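Local coordinates for protein bacillaene synthase dehydratase PksH (Bacillus subtilis, PDB 3HP0) that dehydrates the (S)-3-hydroxy-3-methylglutaryl group tethered to PksL to a 3-methylglutaconyl group during synthesis of the antibiotic bacillaene, at residues A[20-25]-A[37-42]; A[87-92]-A[116-121]; A[125-130]-A[170-175]. One frame throughout, in Å; residues are numbered along the deposited sequence.

Contact 1. Residues A[20-25]-A[37-42]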
# COMPACT_ATOMS: atom_id res chain seq x y z
N ILE A 20 -12.69 4.14 2.60
CA ILE A 20 -11.71 4.38 3.64
C ILE A 20 -10.85 5.49 3.08
O ILE A 20 -10.21 5.31 2.04
CB ILE A 20 -10.82 3.15 3.88
CG1 ILE A 20 -11.62 2.04 4.55
CG2 ILE A 20 -9.63 3.56 4.74
CD1 ILE A 20 -10.84 0.76 4.73
N THR A 21 -10.85 6.64 3.75
CA THR A 21 -10.08 7.79 3.31
C THR A 21 -9.03 8.11 4.35
O THR A 21 -9.34 8.37 5.51
CB THR A 21 -10.97 9.02 3.11
OG1 THR A 21 -11.94 8.76 2.09
CG2 THR A 21 -10.13 10.21 2.68
N PHE A 22 -7.77 8.07 3.92
CA PHE A 22 -6.67 8.35 4.83
C PHE A 22 -6.58 9.84 5.10
O PHE A 22 -6.30 10.64 4.20
CB PHE A 22 -5.36 7.84 4.22
CG PHE A 22 -5.38 6.38 3.91
CD1 PHE A 22 -5.62 5.45 4.92
CD2 PHE A 22 -5.16 5.92 2.62
CE1 PHE A 22 -5.63 4.09 4.65
CE2 PHE A 22 -5.17 4.56 2.33
CZ PHE A 22 -5.41 3.64 3.35
N HIS A 23 -6.82 10.20 6.35
CA HIS A 23 -6.80 11.58 6.80
C HIS A 23 -5.58 11.82 7.69
O HIS A 23 -5.69 11.84 8.91
CB HIS A 23 -8.09 11.89 7.55
N ARG A 24 -4.42 11.98 7.07
CA ARG A 24 -3.18 12.17 7.81
C ARG A 24 -2.36 13.23 7.08
O ARG A 24 -1.31 12.93 6.53
CB ARG A 24 -2.42 10.86 7.87
N PRO A 25 -2.84 14.47 7.13
CA PRO A 25 -2.23 15.58 6.42
C PRO A 25 -0.90 16.19 6.89
O PRO A 25 -0.15 16.73 6.05
CB PRO A 25 -3.26 16.68 6.25
N GLU A 37 -4.24 -0.47 12.60
CA GLU A 37 -5.25 -1.04 13.47
C GLU A 37 -6.66 -0.60 13.04
O GLU A 37 -7.57 -1.41 12.98
CB GLU A 37 -4.98 -0.62 14.93
CG GLU A 37 -6.00 -1.12 15.94
CD GLU A 37 -6.26 -2.62 15.84
OE1 GLU A 37 -6.80 -3.07 14.80
OE2 GLU A 37 -5.94 -3.35 16.80
N GLU A 38 -6.82 0.69 12.75
CA GLU A 38 -8.11 1.21 12.33
C GLU A 38 -8.61 0.55 11.04
O GLU A 38 -9.81 0.33 10.88
CB GLU A 38 -8.03 2.73 12.14
CG GLU A 38 -8.01 3.50 13.44
CD GLU A 38 -7.70 4.98 13.24
OE1 GLU A 38 -8.14 5.54 12.21
OE2 GLU A 38 -7.04 5.58 14.11
N CYS A 39 -7.69 0.25 10.14
CA CYS A 39 -8.03 -0.39 8.87
C CYS A 39 -8.47 -1.83 9.09
O CYS A 39 -9.49 -2.27 8.56
CB CYS A 39 -6.83 -0.36 7.91
SG CYS A 39 -6.44 1.27 7.23
N LEU A 40 -7.69 -2.57 9.87
CA LEU A 40 -8.02 -3.96 10.15
C LEU A 40 -9.40 -4.02 10.78
O LEU A 40 -10.18 -4.94 10.55
CB LEU A 40 -6.99 -4.55 11.10
CG LEU A 40 -5.59 -4.62 10.48
CD1 LEU A 40 -4.56 -4.98 11.53
CD2 LEU A 40 -5.61 -5.64 9.36
N GLN A 41 -9.70 -3.00 11.57
CA GLN A 41 -10.97 -2.86 12.27
C GLN A 41 -12.11 -2.58 11.29
O GLN A 41 -13.22 -3.09 11.45
CB GLN A 41 -10.85 -1.73 13.28
CG GLN A 41 -12.09 -1.47 14.08
CD GLN A 41 -11.98 -0.21 14.91
OE1 GLN A 41 -11.00 -0.02 15.64
NE2 GLN A 41 -12.97 0.66 14.80
N VAL A 42 -11.84 -1.74 10.30
CA VAL A 42 -12.84 -1.41 9.30
C VAL A 42 -13.08 -2.62 8.39
O VAL A 42 -14.21 -2.89 7.99
CB VAL A 42 -12.39 -0.23 8.42
CG1 VAL A 42 -13.39 0.00 7.30
CG2 VAL A 42 -12.23 1.03 9.26
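V42 gives its backbone N to E38 O at 3.0 Å, an ordinary helical bond, and turns its side chain out of the helix toward I20. The strand residue answers with the far end of its own chain: I20 CD1 comes to 3.7 Å from V42 CG1. That same methyl of V42 also lies 3.9 Å from I20 CG1, so it runs alongside the last bond of the isoleucine rather than meeting it end on, and the two side chains pass one another on antiparallel courses. With the CB-CG1 bond extended (chi2 176°), I20 has the length to reach across the gap between sheet and helix, while the compact, branched valine covers the helix surface without reaching far from it. The pairing belongs to a beta-alpha-beta unit of the crotonase fold, in which helix 34-48 connects the parallel neighbours 17-22 and 53-57 and lies against the sheet they share. V42 also touches I9 and V11 of the adjoining strand 9-14, so aliphatic residues of the sheet flank it as well. One turn before V42, C39 makes the other link. Its SG approaches the rim of the F22 ring, 3.9 Å from CE1 and 5.3 Å from the ring centroid, almost exactly in the ring plane at 88° from the normal. This is a sulfur-aromatic contact at the edge, where the weakly positive ring hydrogens would favour a polarisable sulfur. Cysteine is small enough to fit where helix and strand draw close, and F22 needs the length of its ring to get there, because its CB does not head for the helix. In a different direction from the sulfur, the F22 ring also meets that of F118, their planes inclined at about 60°.

Contact 2. Residues A[87-92]-A[116-121]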
# COMPACT_ATOMS: atom_id res chain seq x y z
N GLU A 87 4.47 -6.84 10.68
CA GLU A 87 3.52 -7.92 10.47
C GLU A 87 2.10 -7.39 10.33
O GLU A 87 1.36 -7.83 9.46
CB GLU A 87 3.61 -8.94 11.60
CG GLU A 87 2.46 -9.94 11.63
CD GLU A 87 2.88 -11.29 12.20
OE1 GLU A 87 3.87 -11.34 12.96
OE2 GLU A 87 2.22 -12.31 11.88
N PRO A 88 1.70 -6.45 11.19
CA PRO A 88 0.33 -5.93 11.07
C PRO A 88 0.09 -5.31 9.68
O PRO A 88 -0.93 -5.56 9.04
CB PRO A 88 0.26 -4.90 12.19
CG PRO A 88 1.13 -5.51 13.24
CD PRO A 88 2.32 -5.97 12.44
N LEU A 89 1.05 -4.50 9.22
CA LEU A 89 0.94 -3.87 7.91
C LEU A 89 0.88 -4.93 6.80
O LEU A 89 0.05 -4.85 5.89
CB LEU A 89 2.14 -2.95 7.67
CG LEU A 89 2.16 -2.23 6.32
CD1 LEU A 89 0.97 -1.27 6.24
CD2 LEU A 89 3.46 -1.46 6.15
N TYR A 90 1.77 -5.92 6.89
CA TYR A 90 1.82 -6.97 5.88
C TYR A 90 0.50 -7.74 5.82
O TYR A 90 -0.02 -7.99 4.74
CB TYR A 90 2.96 -7.93 6.16
CG TYR A 90 3.41 -8.73 4.96
CD1 TYR A 90 4.49 -8.30 4.17
CD2 TYR A 90 2.77 -9.93 4.61
CE1 TYR A 90 4.92 -9.05 3.09
CE2 TYR A 90 3.20 -10.68 3.51
CZ TYR A 90 4.28 -10.24 2.77
OH TYR A 90 4.76 -11.00 1.72
N ASP A 91 -0.02 -8.10 6.99
CA ASP A 91 -1.28 -8.85 7.06
C ASP A 91 -2.45 -8.03 6.56
O ASP A 91 -3.40 -8.59 6.01
CB ASP A 91 -1.55 -9.32 8.49
CG ASP A 91 -0.63 -10.45 8.89
OD1 ASP A 91 -0.40 -11.34 8.04
OD2 ASP A 91 -0.13 -10.44 10.03
N LEU A 92 -2.39 -6.72 6.75
CA LEU A 92 -3.42 -5.81 6.28
C LEU A 92 -3.42 -5.87 4.75
O LEU A 92 -4.47 -6.08 4.12
CB LEU A 92 -3.11 -4.40 6.74
CG LEU A 92 -3.92 -3.24 6.15
CD1 LEU A 92 -5.41 -3.48 6.32
CD2 LEU A 92 -3.48 -1.96 6.84
N LEU A 116 2.56 2.31 -2.12
CA LEU A 116 2.76 1.31 -3.15
C LEU A 116 2.27 -0.05 -2.65
O LEU A 116 1.70 -0.83 -3.42
CB LEU A 116 4.24 1.24 -3.53
CG LEU A 116 4.47 0.71 -4.94
CD1 LEU A 116 3.45 1.34 -5.90
CD2 LEU A 116 5.88 1.03 -5.38
N GLY A 117 2.50 -0.33 -1.37
CA GLY A 117 2.02 -1.57 -0.81
C GLY A 117 0.52 -1.63 -1.02
O GLY A 117 -0.01 -2.55 -1.64
N PHE A 118 -0.17 -0.60 -0.52
CA PHE A 118 -1.62 -0.50 -0.65
C PHE A 118 -2.13 -0.67 -2.08
O PHE A 118 -2.99 -1.50 -2.34
CB PHE A 118 -2.10 0.86 -0.10
CG PHE A 118 -2.13 0.92 1.40
CD1 PHE A 118 -3.18 0.34 2.11
CD2 PHE A 118 -1.10 1.54 2.12
CE1 PHE A 118 -3.21 0.37 3.51
CE2 PHE A 118 -1.12 1.57 3.53
CZ PHE A 118 -2.18 0.98 4.22
N VAL A 119 -1.60 0.11 -3.02
CA VAL A 119 -2.05 0.04 -4.41
C VAL A 119 -1.82 -1.33 -5.05
O VAL A 119 -2.66 -1.82 -5.81
CB VAL A 119 -1.35 1.12 -5.26
CG1 VAL A 119 -1.72 0.95 -6.72
CG2 VAL A 119 -1.76 2.52 -4.78
N SER A 120 -0.69 -1.94 -4.73
CA SER A 120 -0.34 -3.24 -5.28
C SER A 120 -1.23 -4.34 -4.74
O SER A 120 -1.61 -5.25 -5.47
CB SER A 120 1.11 -3.59 -4.94
OG SER A 120 2.01 -2.58 -5.36
N ALA A 121 -1.54 -4.24 -3.44
CA ALA A 121 -2.35 -5.24 -2.76
C ALA A 121 -3.83 -5.25 -3.12
O ALA A 121 -4.45 -6.32 -3.14
CB ALA A 121 -2.20 -5.06 -1.25
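L92 lays one methyl, CD2, against the outer end of the F118 ring, 4.1 Å from CE1 and equally 4.1 Å from CZ. The methyl therefore sits astride the CE1-CZ bond, approaching obliquely to the ring plane. Its leucine stem swings CG anti to the backbone N (chi1 169°), which carries the branch from helix 87-98 across to helix 115-121. Phenylalanine suits the opposite position because its long flat side chain covers part of the distance between the helices, and the leucine covers the rest; the closest CA pair, L92 and F118, is 8.9 Å apart. This is the tighter, buried part of the contact, and W93 helps to enclose it with an edge-to-face approach to the same ring. One turn earlier, L89 belongs to the looser side: its CD1 stays 4.4 Å from F118 CZ, and the residue is partly exposed. Farther out, helix 87-98 turns polar, with E87 and D91 both forming salt bridges to K225. The side chain of L89 is about 11 Å from the side chains of the active-site residues D68 and E137, too far for L89 to touch either residue. Within helix 115-121, S120 copes with burial by returning its hydroxyl to its own helix. S120 OG donates to L116 O at 2.6 Å, tilted 33° from the carbonyl plane, while S120 N reaches the same oxygen from the opposite face at 2.9 Å. A serine can thus be buried without needing a polar partner from the other helix. Between the helices there remain only carbon-to-carbon contacts, implying that shape rather than bond direction governs this small contact, with the neighbouring packing probably sharing in placing the helices.

Contact 3. Residues A[125-130]-A[170-175]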
# COMPACT_ATOMS: atom_id res chain seq x y z
N ALA A 125 -6.64 -1.33 -8.96
CA ALA A 125 -6.05 -0.03 -8.71
C ALA A 125 -6.29 0.91 -9.89
O ALA A 125 -5.90 0.61 -11.02
CB ALA A 125 -4.55 -0.18 -8.46
N ILE A 126 -6.95 2.03 -9.62
CA ILE A 126 -7.23 3.02 -10.67
C ILE A 126 -6.57 4.36 -10.35
O ILE A 126 -6.30 4.68 -9.20
CB ILE A 126 -8.75 3.24 -10.82
CG1 ILE A 126 -9.30 3.95 -9.59
CG2 ILE A 126 -9.46 1.91 -10.98
CD1 ILE A 126 -10.75 4.25 -9.69
N ALA A 127 -6.32 5.16 -11.38
CA ALA A 127 -5.68 6.44 -11.14
C ALA A 127 -6.02 7.47 -12.21
O ALA A 127 -6.78 7.17 -13.14
CB ALA A 127 -4.17 6.25 -11.05
N ASP A 128 -5.48 8.67 -12.05
CA ASP A 128 -5.66 9.74 -13.02
C ASP A 128 -4.28 10.10 -13.57
O ASP A 128 -3.28 9.50 -13.17
CB ASP A 128 -6.32 10.98 -12.39
CG ASP A 128 -5.48 11.60 -11.29
OD1 ASP A 128 -4.24 11.60 -11.40
OD2 ASP A 128 -6.08 12.11 -10.32
N GLN A 129 -4.23 11.06 -14.49
CA GLN A 129 -2.99 11.51 -15.13
C GLN A 129 -1.89 11.91 -14.15
O GLN A 129 -0.70 11.84 -14.46
CB GLN A 129 -3.27 12.74 -16.00
CG GLN A 129 -4.59 12.73 -16.71
CD GLN A 129 -4.54 11.93 -17.99
OE1 GLN A 129 -3.67 12.15 -18.83
NE2 GLN A 129 -5.49 11.02 -18.16
N THR A 130 -2.30 12.34 -12.97
CA THR A 130 -1.38 12.80 -11.94
C THR A 130 -0.51 11.76 -11.22
O THR A 130 0.61 12.08 -10.80
CB THR A 130 -2.16 13.58 -10.90
OG1 THR A 130 -2.62 14.80 -11.49
CG2 THR A 130 -1.30 13.88 -9.68
N ILE A 170 7.99 6.31 -11.83
CA ILE A 170 7.51 5.91 -13.14
C ILE A 170 6.21 6.65 -13.40
O ILE A 170 5.51 7.05 -12.46
CB ILE A 170 7.28 4.39 -13.23
CG1 ILE A 170 6.04 4.00 -12.43
CG2 ILE A 170 8.50 3.64 -12.69
CD1 ILE A 170 5.59 2.59 -12.71
N SER A 171 5.88 6.82 -14.67
CA SER A 171 4.67 7.53 -15.07
C SER A 171 3.42 6.66 -14.92
O SER A 171 3.51 5.43 -14.80
CB SER A 171 4.79 7.98 -16.52
OG SER A 171 4.83 6.86 -17.38
N VAL A 172 2.25 7.29 -14.93
CA VAL A 172 1.01 6.55 -14.82
C VAL A 172 0.87 5.66 -16.06
O VAL A 172 0.18 4.65 -16.03
CB VAL A 172 -0.20 7.50 -14.71
CG1 VAL A 172 -0.26 8.43 -15.91
CG2 VAL A 172 -1.48 6.69 -14.60
N GLN A 173 1.55 6.04 -17.15
CA GLN A 173 1.52 5.27 -18.39
C GLN A 173 2.25 3.94 -18.23
O GLN A 173 1.72 2.89 -18.60
CB GLN A 173 2.19 6.04 -19.54
CG GLN A 173 1.41 7.22 -20.12
CD GLN A 173 1.19 8.34 -19.12
OE1 GLN A 173 2.07 8.65 -18.30
NE2 GLN A 173 0.03 8.98 -19.21
N GLU A 174 3.48 3.99 -17.70
CA GLU A 174 4.26 2.78 -17.50
C GLU A 174 3.55 1.88 -16.50
O GLU A 174 3.45 0.67 -16.70
CB GLU A 174 5.66 3.10 -16.97
CG GLU A 174 6.35 4.22 -17.68
CD GLU A 174 7.75 4.44 -17.16
OE1 GLU A 174 8.65 3.66 -17.54
OE2 GLU A 174 7.95 5.39 -16.35
N ALA A 175 3.05 2.48 -15.42
CA ALA A 175 2.34 1.72 -14.41
C ALA A 175 1.24 0.92 -15.11
O ALA A 175 1.02 -0.25 -14.81
CB ALA A 175 1.73 2.66 -13.37
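With chi1 at 58°, V172 holds CG1 between its backbone N and carbonyl carbon and sends CG2 anti to the N, a fork whose two methyls face the chain leaving strand 124-127. CG2 rests 3.6 Å from D128 O, and CG1 lies 3.7 Å from Q129 O, so each methyl lies against a successive backbone carbonyl. CG2 lies a looser 4.5 Å from A127 CB, whose small methyl leaves the valine room beside the strand end. Q129 starts its side chain away from the helix and lies at the exposed margin, which suits a polar amide. V172 is the first helical residue, and a capping box of S171, the N-cap residue, and E174 closes the start of the helix: E174 N donates to S171 OG at 3.2 Å, and S171 N returns a bond of 3.0 Å to E174 OE2 from the anti side of the carboxylate. On the other segment, D128 makes a salt bridge through OD2 with R108. The contact thus sets the amino end of helix 172-178 against the end of an outermost strand of the main sheet, with V107 of strand 102-107 beside A127, F184 beside V172, and A175 touching F133 of strand 132-134.

Overall arrangement
Contact 2 lies nearest the middle of the chain, contact 1 farther out and contact 3 farthest, yet all are largely buried. Contacts 1 and 3 reach the same sheet through different strands, 17-22 and the outermost 124-127, and do not touch each other. Contact 2 joins two helices and touches both: L92 CD1 packs 3.7 Å from L40 CD2 of contact 1, and V119 CG1 packs 3.5 Å from A125 CB of contact 3. Contacts 1 and 2 depend on side chain against side chain, one adding a sulfur to its hydrocarbon; contact 3 instead sets valine methyls against backbone oxygens where the strand runs out toward the surface.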